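Local coordinates for protein EvdO2 (Micromonospora carbonacea, PDB 4XAB) that probably acts as a metal-dependent oxygenase of the phytanoyl-CoA dioxygenase family, carrying out oxidative cyclization in orthosomycin biosynthesis, at residues F18-A30 / V197-D210. Numbering follows the deposited sequence.
Sequences FRSRGFAILPQVA and VACPLAPGGAVVHD
The F18 ring turns its edge to the backbone of 206-210: V208 O lies in the ring plane, 3.9 Å from CD1, and H209 CA also sits at the rim, while V208 CG1 comes obliquely to CE1. The ring reaches the strand because its CG stands opposite the backbone N (chi1 175°); it also stacks with the ring of F101. F23 meets C199 in an oblique sulfur-aromatic contact, with SG 3.7 Å from CE1, and stacks with Y162. Its CZ in turn lies 3.6 Å from the plane of the R21 guanidinium, over one face and offset toward the rim of that group.

Beside F23, I25 extends its CD1 to C199 SG (3.7 Å), lays CG2 alongside L201 CD2 and brings CG1 to 4.0 Å from V207 CG1. Shortening I25 to an alanine removes all three contacts and is likely to leave a gap between C199 SG, L201 CD2 and V207 CG1. On the other sheet face, L26 CD1 packs on V208 CG2 at 3.6 Å.

Strand 23-26 joins 206-210 as an antiparallel neighbour at the edge of the double-stranded beta-helix, through paired bonds at A24-V208 and L26-A206. Past P27, G204 O accepts from both V29 N (2.8 Å) and A30 N (3.0 Å), tying the loop to the A202-G205 type II turn; Q28 NE2 closes back onto A30 O.

H209 points its imidazole away from F23 to bond Y162 OH and D131 OD2. Since D131 binds the nickel, the strand pairing carries a second-shell residue that could orient this metal ligand.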
ATOM      1  N   PHE A  18      12.285 -11.212  -2.127  1.00 16.23           N
ATOM      2  CA  PHE A  18      12.020  -9.785  -1.933  1.00 16.82           C
ATOM      3  C   PHE A  18      13.173  -8.925  -2.468  1.00 21.37           C
ATOM      4  O   PHE A  18      12.938  -7.928  -3.151  1.00 21.42           O
ATOM      5  CB  PHE A  18      11.761  -9.454  -0.458  1.00 20.73           C
ATOM      6  CG  PHE A  18      11.604  -7.975  -0.192  1.00 16.49           C
ATOM      7  CD1 PHE A  18      10.402  -7.329  -0.488  1.00 19.04           C
ATOM      8  CD2 PHE A  18      12.654  -7.231   0.328  1.00 15.98           C
ATOM      9  CE1 PHE A  18      10.266  -5.959  -0.259  1.00 18.18           C
ATOM     10  CE2 PHE A  18      12.524  -5.868   0.556  1.00 21.93           C
ATOM     11  CZ  PHE A  18      11.322  -5.235   0.261  1.00 20.10           C
ATOM     12  N   ARG A  19      14.416  -9.307  -2.177  1.00 15.65           N
ATOM     13  CA  ARG A  19      15.568  -8.519  -2.610  1.00 17.12           C
ATOM     14  C   ARG A  19      15.737  -8.554  -4.116  1.00 18.60           C
ATOM     15  O   ARG A  19      16.067  -7.550  -4.742  1.00 21.32           O
ATOM     16  CB  ARG A  19      16.861  -9.026  -1.960  1.00 22.64           C
ATOM     17  CG  ARG A  19      16.864  -8.979  -0.462  1.00 36.49           C
ATOM     18  CD  ARG A  19      16.493  -7.619   0.048  1.00 48.77           C
ATOM     19  NE  ARG A  19      16.685  -7.554   1.489  1.00 60.11           N
ATOM     20  CZ  ARG A  19      17.821  -7.193   2.074  1.00 65.76           C
ATOM     21  NH1 ARG A  19      18.875  -6.850   1.343  1.00 67.46           N
ATOM     22  NH2 ARG A  19      17.895  -7.170   3.395  1.00 70.53           N
ATOM     23  N   SER A  20      15.495  -9.731  -4.684  1.00 17.96           N
ATOM     24  CA  SER A  20      15.675  -9.973  -6.100  1.00 19.23           C
ATOM     25  C   SER A  20      14.602  -9.289  -6.925  1.00 18.94           C
ATOM     26  O   SER A  20      14.901  -8.611  -7.907  1.00 20.34           O
ATOM     27  CB  SER A  20      15.652 -11.480  -6.381  1.00 23.33           C
ATOM     28  OG  SER A  20      15.577 -11.723  -7.775  1.00 32.66           O
ATOM     29  N   ARG A  21      13.355  -9.465  -6.507  1.00 17.36           N
ATOM     30  CA  ARG A  21      12.216  -9.033  -7.302  1.00 19.42           C
ATOM     31  C   ARG A  21      11.636  -7.690  -6.880  1.00 16.59           C
ATOM     32  O   ARG A  21      10.986  -7.029  -7.677  1.00 17.09           O
ATOM     33  CB  ARG A  21      11.115 -10.098  -7.248  1.00 16.35           C
ATOM     34  CG  ARG A  21      11.591 -11.494  -7.600  1.00 20.74           C
ATOM     35  CD  ARG A  21      10.406 -12.398  -7.895  1.00 22.31           C
ATOM     36  NE  ARG A  21      10.042 -12.330  -9.305  1.00 32.78           N
ATOM     37  CZ  ARG A  21       8.909 -12.804  -9.813  1.00 25.00           C
ATOM     38  NH1 ARG A  21       8.012 -13.366  -9.012  1.00 24.89           N
ATOM     39  NH2 ARG A  21       8.670 -12.705 -11.117  1.00 27.93           N
ATOM     40  N   GLY A  22      11.866  -7.295  -5.633  1.00 15.76           N
ATOM     41  CA  GLY A  22      11.356  -6.032  -5.127  1.00 15.41           C
ATOM     42  C   GLY A  22       9.998  -6.115  -4.453  1.00 13.95           C
ATOM     43  O   GLY A  22       9.442  -5.092  -4.024  1.00 14.22           O
ATOM     44  N   PHE A  23       9.448  -7.324  -4.409  1.00 16.98           N
ATOM     45  CA  PHE A  23       8.191  -7.579  -3.721  1.00 12.89           C
ATOM     46  C   PHE A  23       8.158  -9.008  -3.208  1.00 16.80           C
ATOM     47  O   PHE A  23       8.938  -9.863  -3.639  1.00 17.19           O
ATOM     48  CB  PHE A  23       6.999  -7.337  -4.646  1.00 12.50           C
ATOM     49  CG  PHE A  23       6.913  -8.320  -5.765  1.00 13.86           C
ATOM     50  CD1 PHE A  23       6.100  -9.446  -5.662  1.00 16.37           C
ATOM     51  CD2 PHE A  23       7.649  -8.130  -6.919  1.00 16.78           C
ATOM     52  CE1 PHE A  23       6.039 -10.350  -6.695  1.00 20.88           C
ATOM     53  CE2 PHE A  23       7.597  -9.027  -7.951  1.00 20.56           C
ATOM     54  CZ  PHE A  23       6.791 -10.146  -7.843  1.00 22.70           C
ATOM     55  N   ALA A  24       7.228  -9.272  -2.302  1.00 14.00           N
ATOM     56  CA  ALA A  24       7.070 -10.644  -1.803  1.00 14.02           C
ATOM     57  C   ALA A  24       5.669 -10.852  -1.319  1.00 12.72           C
ATOM     58  O   ALA A  24       5.038  -9.922  -0.814  1.00 15.08           O
ATOM     59  CB  ALA A  24       8.050 -10.921  -0.692  1.00 18.21           C
ATOM     60  N   ILE A  25       5.192 -12.080  -1.471  1.00 15.50           N
ATOM     61  CA  ILE A  25       3.892 -12.475  -0.973  1.00 15.47           C
ATOM     62  C   ILE A  25       4.038 -13.232   0.332  1.00 15.08           C
ATOM     63  O   ILE A  25       4.834 -14.168   0.422  1.00 17.45           O
ATOM     64  CB  ILE A  25       3.152 -13.379  -1.975  1.00 18.78           C
ATOM     65  CG1 ILE A  25       2.770 -12.583  -3.220  1.00 22.08           C
ATOM     66  CG2 ILE A  25       1.920 -13.997  -1.312  1.00 25.20           C
ATOM     67  CD1 ILE A  25       2.012 -13.418  -4.249  1.00 23.16           C
ATOM     68  N   LEU A  26       3.277 -12.813   1.333  1.00 14.92           N
ATOM     69  CA  LEU A  26       3.210 -13.525   2.603  1.00 15.57           C
ATOM     70  C   LEU A  26       1.792 -14.049   2.765  1.00 13.57           C
ATOM     71  O   LEU A  26       0.873 -13.266   2.980  1.00 16.03           O
ATOM     72  CB  LEU A  26       3.572 -12.601   3.745  1.00 16.88           C
ATOM     73  CG  LEU A  26       4.839 -11.769   3.570  1.00 18.80           C
ATOM     74  CD1 LEU A  26       5.007 -10.818   4.740  1.00 23.90           C
ATOM     75  CD2 LEU A  26       6.026 -12.692   3.436  1.00 19.26           C
ATOM     76  N   PRO A  27       1.611 -15.373   2.669  1.00 15.63           N
ATOM     77  CA  PRO A  27       0.249 -15.913   2.610  1.00 18.42           C
ATOM     78  C   PRO A  27      -0.635 -15.585   3.813  1.00 17.70           C
ATOM     79  O   PRO A  27      -1.841 -15.405   3.631  1.00 16.66           O
ATOM     80  CB  PRO A  27       0.482 -17.425   2.516  1.00 22.14           C
ATOM     81  CG  PRO A  27       1.794 -17.541   1.831  1.00 21.07           C
ATOM     82  CD  PRO A  27       2.627 -16.411   2.397  1.00 15.06           C
ATOM     83  N   GLN A  28      -0.066 -15.507   5.010  1.00 15.49           N
ATOM     84  CA  GLN A  28      -0.878 -15.251   6.190  1.00 14.29           C
ATOM     85  C   GLN A  28      -0.095 -14.456   7.237  1.00 16.84           C
ATOM     86  O   GLN A  28       0.571 -15.036   8.095  1.00 20.49           O
ATOM     87  CB  GLN A  28      -1.374 -16.570   6.793  1.00 18.63           C
ATOM     88  CG  GLN A  28      -2.310 -16.392   7.998  1.00 23.15           C
ATOM     89  CD  GLN A  28      -3.737 -16.856   7.737  1.00 22.84           C
ATOM     90  OE1 GLN A  28      -3.966 -17.967   7.262  1.00 22.01           O
ATOM     91  NE2 GLN A  28      -4.712 -15.990   8.045  1.00 20.98           N
ATOM     92  N   VAL A  29      -0.161 -13.134   7.170  1.00 15.41           N
ATOM     93  CA  VAL A  29       0.570 -12.308   8.127  0.65 13.14           C
ATOM     94  C   VAL A  29      -0.346 -11.893   9.291  1.00 19.12           C
ATOM     95  O   VAL A  29       0.130 -11.501  10.349  1.00 19.34           O
ATOM     96  CB  VAL A  29       1.182 -11.060   7.447  0.65 16.87           C
ATOM     97  CG1 VAL A  29       0.129  -9.991   7.213  0.65 22.98           C
ATOM     98  CG2 VAL A  29       2.328 -10.489   8.291  0.65 15.10           C
ATOM     99  N   ALA A  30      -1.655 -11.979   9.073  1.00 19.62           N
ATOM    100  CA  ALA A  30      -2.642 -11.728  10.112  1.00 17.25           C
ATOM    101  C   ALA A  30      -3.489 -12.974  10.243  1.00 20.68           C
ATOM    102  O   ALA A  30      -3.885 -13.560   9.238  1.00 19.74           O
ATOM    103  CB  ALA A  30      -3.513 -10.520   9.782  1.00 19.18           C
ATOM    104  N   VAL A 197       3.513  -8.826 -12.873  1.00 14.85           N
ATOM    105  CA  VAL A 197       3.144 -10.037 -12.162  0.83 14.99           C
ATOM    106  C   VAL A 197       2.087  -9.697 -11.112  1.00 16.97           C
ATOM    107  O   VAL A 197       2.273  -8.771 -10.337  1.00 16.77           O
ATOM    108  CB  VAL A 197       4.389 -10.686 -11.504  0.83 14.11           C
ATOM    109  CG1 VAL A 197       3.970 -11.838 -10.633  0.83 20.52           C
ATOM    110  CG2 VAL A 197       5.366 -11.159 -12.585  0.83 13.44           C
ATOM    111  N   ALA A 198       0.972 -10.432 -11.092  1.00 12.81           N
ATOM    112  CA  ALA A 198      -0.104 -10.123 -10.149  1.00 14.32           C
ATOM    113  C   ALA A 198       0.057 -10.909  -8.866  1.00 16.67           C
ATOM    114  O   ALA A 198       0.566 -12.025  -8.889  1.00 15.09           O
ATOM    115  CB  ALA A 198      -1.485 -10.415 -10.772  1.00 16.75           C
ATOM    116  N   CYS A 199      -0.417 -10.330  -7.766  1.00 16.25           N
ATOM    117  CA  CYS A 199      -0.284 -10.933  -6.446  1.00 16.11           C
ATOM    118  C   CYS A 199      -1.619 -11.087  -5.730  1.00 14.20           C
ATOM    119  O   CYS A 199      -1.910 -10.354  -4.777  1.00 16.40           O
ATOM    120  CB  CYS A 199       0.672 -10.098  -5.589  1.00 16.13           C
ATOM    121  SG  CYS A 199       2.366 -10.235  -6.170  1.00 18.81           S
ATOM    122  N   PRO A 200      -2.435 -12.057  -6.170  1.00 17.01           N
ATOM    123  CA  PRO A 200      -3.666 -12.303  -5.418  1.00 16.51           C
ATOM    124  C   PRO A 200      -3.361 -12.822  -4.013  1.00 14.42           C
ATOM    125  O   PRO A 200      -2.295 -13.402  -3.783  1.00 17.93           O
ATOM    126  CB  PRO A 200      -4.385 -13.353  -6.264  1.00 18.10           C
ATOM    127  CG  PRO A 200      -3.855 -13.142  -7.656  1.00 20.42           C
ATOM    128  CD  PRO A 200      -2.394 -12.840  -7.417  1.00 17.03           C
ATOM    129  N   LEU A 201      -4.286 -12.576  -3.090  1.00 14.05           N
ATOM    130  CA  LEU A 201      -4.124 -12.919  -1.683  1.00 12.07           C
ATOM    131  C   LEU A 201      -5.421 -13.426  -1.107  1.00 14.66           C
ATOM    132  O   LEU A 201      -6.501 -13.048  -1.559  1.00 15.61           O
ATOM    133  CB  LEU A 201      -3.682 -11.712  -0.864  1.00 14.05           C
ATOM    134  CG  LEU A 201      -2.329 -11.105  -1.234  1.00 15.05           C
ATOM    135  CD1 LEU A 201      -2.141  -9.823  -0.459  1.00 16.84           C
ATOM    136  CD2 LEU A 201      -1.167 -12.078  -0.960  1.00 15.85           C
ATOM    137  N   ALA A 202      -5.301 -14.265  -0.087  1.00 13.61           N
ATOM    138  CA  ALA A 202      -6.441 -14.635   0.735  1.00 14.63           C
ATOM    139  C   ALA A 202      -6.499 -13.654   1.908  1.00 15.47           C
ATOM    140  O   ALA A 202      -5.517 -12.940   2.160  1.00 16.91           O
ATOM    141  CB  ALA A 202      -6.294 -16.071   1.218  1.00 13.72           C
ATOM    142  N   PRO A 203      -7.637 -13.594   2.621  1.00 15.47           N
ATOM    143  CA  PRO A 203      -7.728 -12.684   3.767  1.00 14.70           C
ATOM    144  C   PRO A 203      -6.620 -12.927   4.790  1.00 18.50           C
ATOM    145  O   PRO A 203      -6.322 -14.072   5.126  1.00 17.18           O
ATOM    146  CB  PRO A 203      -9.098 -13.009   4.368  1.00 22.68           C
ATOM    147  CG  PRO A 203      -9.872 -13.597   3.254  1.00 23.09           C
ATOM    148  CD  PRO A 203      -8.891 -14.346   2.417  1.00 17.77           C
ATOM    149  N   GLY A 204      -5.990 -11.846   5.242  1.00 16.32           N
ATOM    150  CA  GLY A 204      -4.884 -11.954   6.178  1.00 14.48           C
ATOM    151  C   GLY A 204      -3.534 -12.118   5.511  1.00 15.08           C
ATOM    152  O   GLY A 204      -2.506 -12.082   6.189  1.00 15.35           O
ATOM    153  N   GLY A 205      -3.536 -12.308   4.193  1.00 13.51           N
ATOM    154  CA  GLY A 205      -2.305 -12.338   3.417  1.00 11.08           C
ATOM    155  C   GLY A 205      -1.785 -10.928   3.222  1.00 11.22           C
ATOM    156  O   GLY A 205      -2.505  -9.965   3.453  1.00 13.90           O
ATOM    157  N   ALA A 206      -0.530 -10.809   2.810  1.00 11.17           N
ATOM    158  CA  ALA A 206       0.032  -9.486   2.538  1.00 12.86           C
ATOM    159  C   ALA A 206       0.992  -9.537   1.389  1.00 10.80           C
ATOM    160  O   ALA A 206       1.575 -10.577   1.085  1.00 13.17           O
ATOM    161  CB  ALA A 206       0.746  -8.912   3.769  1.00 13.06           C
ATOM    162  N   VAL A 207       1.171  -8.384   0.750  1.00 11.15           N
ATOM    163  CA  VAL A 207       2.272  -8.215  -0.159  1.00 12.99           C
ATOM    164  C   VAL A 207       3.165  -7.141   0.440  1.00 10.92           C
ATOM    165  O   VAL A 207       2.698  -6.214   1.129  1.00 12.75           O
ATOM    166  CB  VAL A 207       1.821  -7.826  -1.588  1.00 16.96           C
ATOM    167  CG1 VAL A 207       1.165  -9.016  -2.271  1.00 21.83           C
ATOM    168  CG2 VAL A 207       0.871  -6.660  -1.542  1.00 18.31           C
ATOM    169  N   VAL A 208       4.450  -7.331   0.223  1.00 11.40           N
ATOM    170  CA  VAL A 208       5.475  -6.402   0.707  1.00 11.69           C
ATOM    171  C   VAL A 208       6.232  -5.846  -0.492  1.00 13.17           C
ATOM    172  O   VAL A 208       6.661  -6.616  -1.335  1.00 16.29           O
ATOM    173  CB  VAL A 208       6.453  -7.123   1.647  1.00 13.84           C
ATOM    174  CG1 VAL A 208       7.463  -6.139   2.236  1.00 12.29           C
ATOM    175  CG2 VAL A 208       5.677  -7.866   2.752  1.00 15.12           C
ATOM    176  N   HIS A 209       6.413  -4.527  -0.593  1.00 13.03           N
ATOM    177  CA  HIS A 209       7.226  -4.021  -1.701  1.00 12.87           C
ATOM    178  C   HIS A 209       8.087  -2.837  -1.322  1.00 10.34           C
ATOM    179  O   HIS A 209       7.723  -2.004  -0.486  1.00 14.49           O
ATOM    180  CB  HIS A 209       6.373  -3.632  -2.928  1.00 14.25           C
ATOM    181  CG  HIS A 209       5.343  -2.575  -2.666  1.00 16.17           C
ATOM    182  ND1 HIS A 209       4.034  -2.878  -2.349  1.00 17.67           N
ATOM    183  CD2 HIS A 209       5.416  -1.222  -2.714  1.00 18.82           C
ATOM    184  CE1 HIS A 209       3.355  -1.757  -2.185  1.00 17.96           C
ATOM    185  NE2 HIS A 209       4.166  -0.739  -2.410  1.00 21.09           N
ATOM    186  N   ASP A 210       9.229  -2.791  -1.985  1.00 11.18           N
ATOM    187  CA  ASP A 210      10.202  -1.707  -1.837  1.00 11.27           C
ATOM    188  C   ASP A 210       9.638  -0.360  -2.307  1.00 15.13           C
ATOM    189  O   ASP A 210       8.757  -0.311  -3.160  1.00 12.46           O
ATOM    190  CB  ASP A 210      11.468  -2.058  -2.622  1.00 11.73           C
ATOM    191  CG  ASP A 210      12.597  -1.066  -2.394  1.00 20.96           C
ATOM    192  OD1 ASP A 210      12.768  -0.120  -3.199  1.00 17.30           O
ATOM    193  OD2 ASP A 210      13.311  -1.233  -1.394  1.00 20.26           O
TER
HETATM  194  O   HOH W   1      -2.768 -15.223   0.901  1.00 19.16           O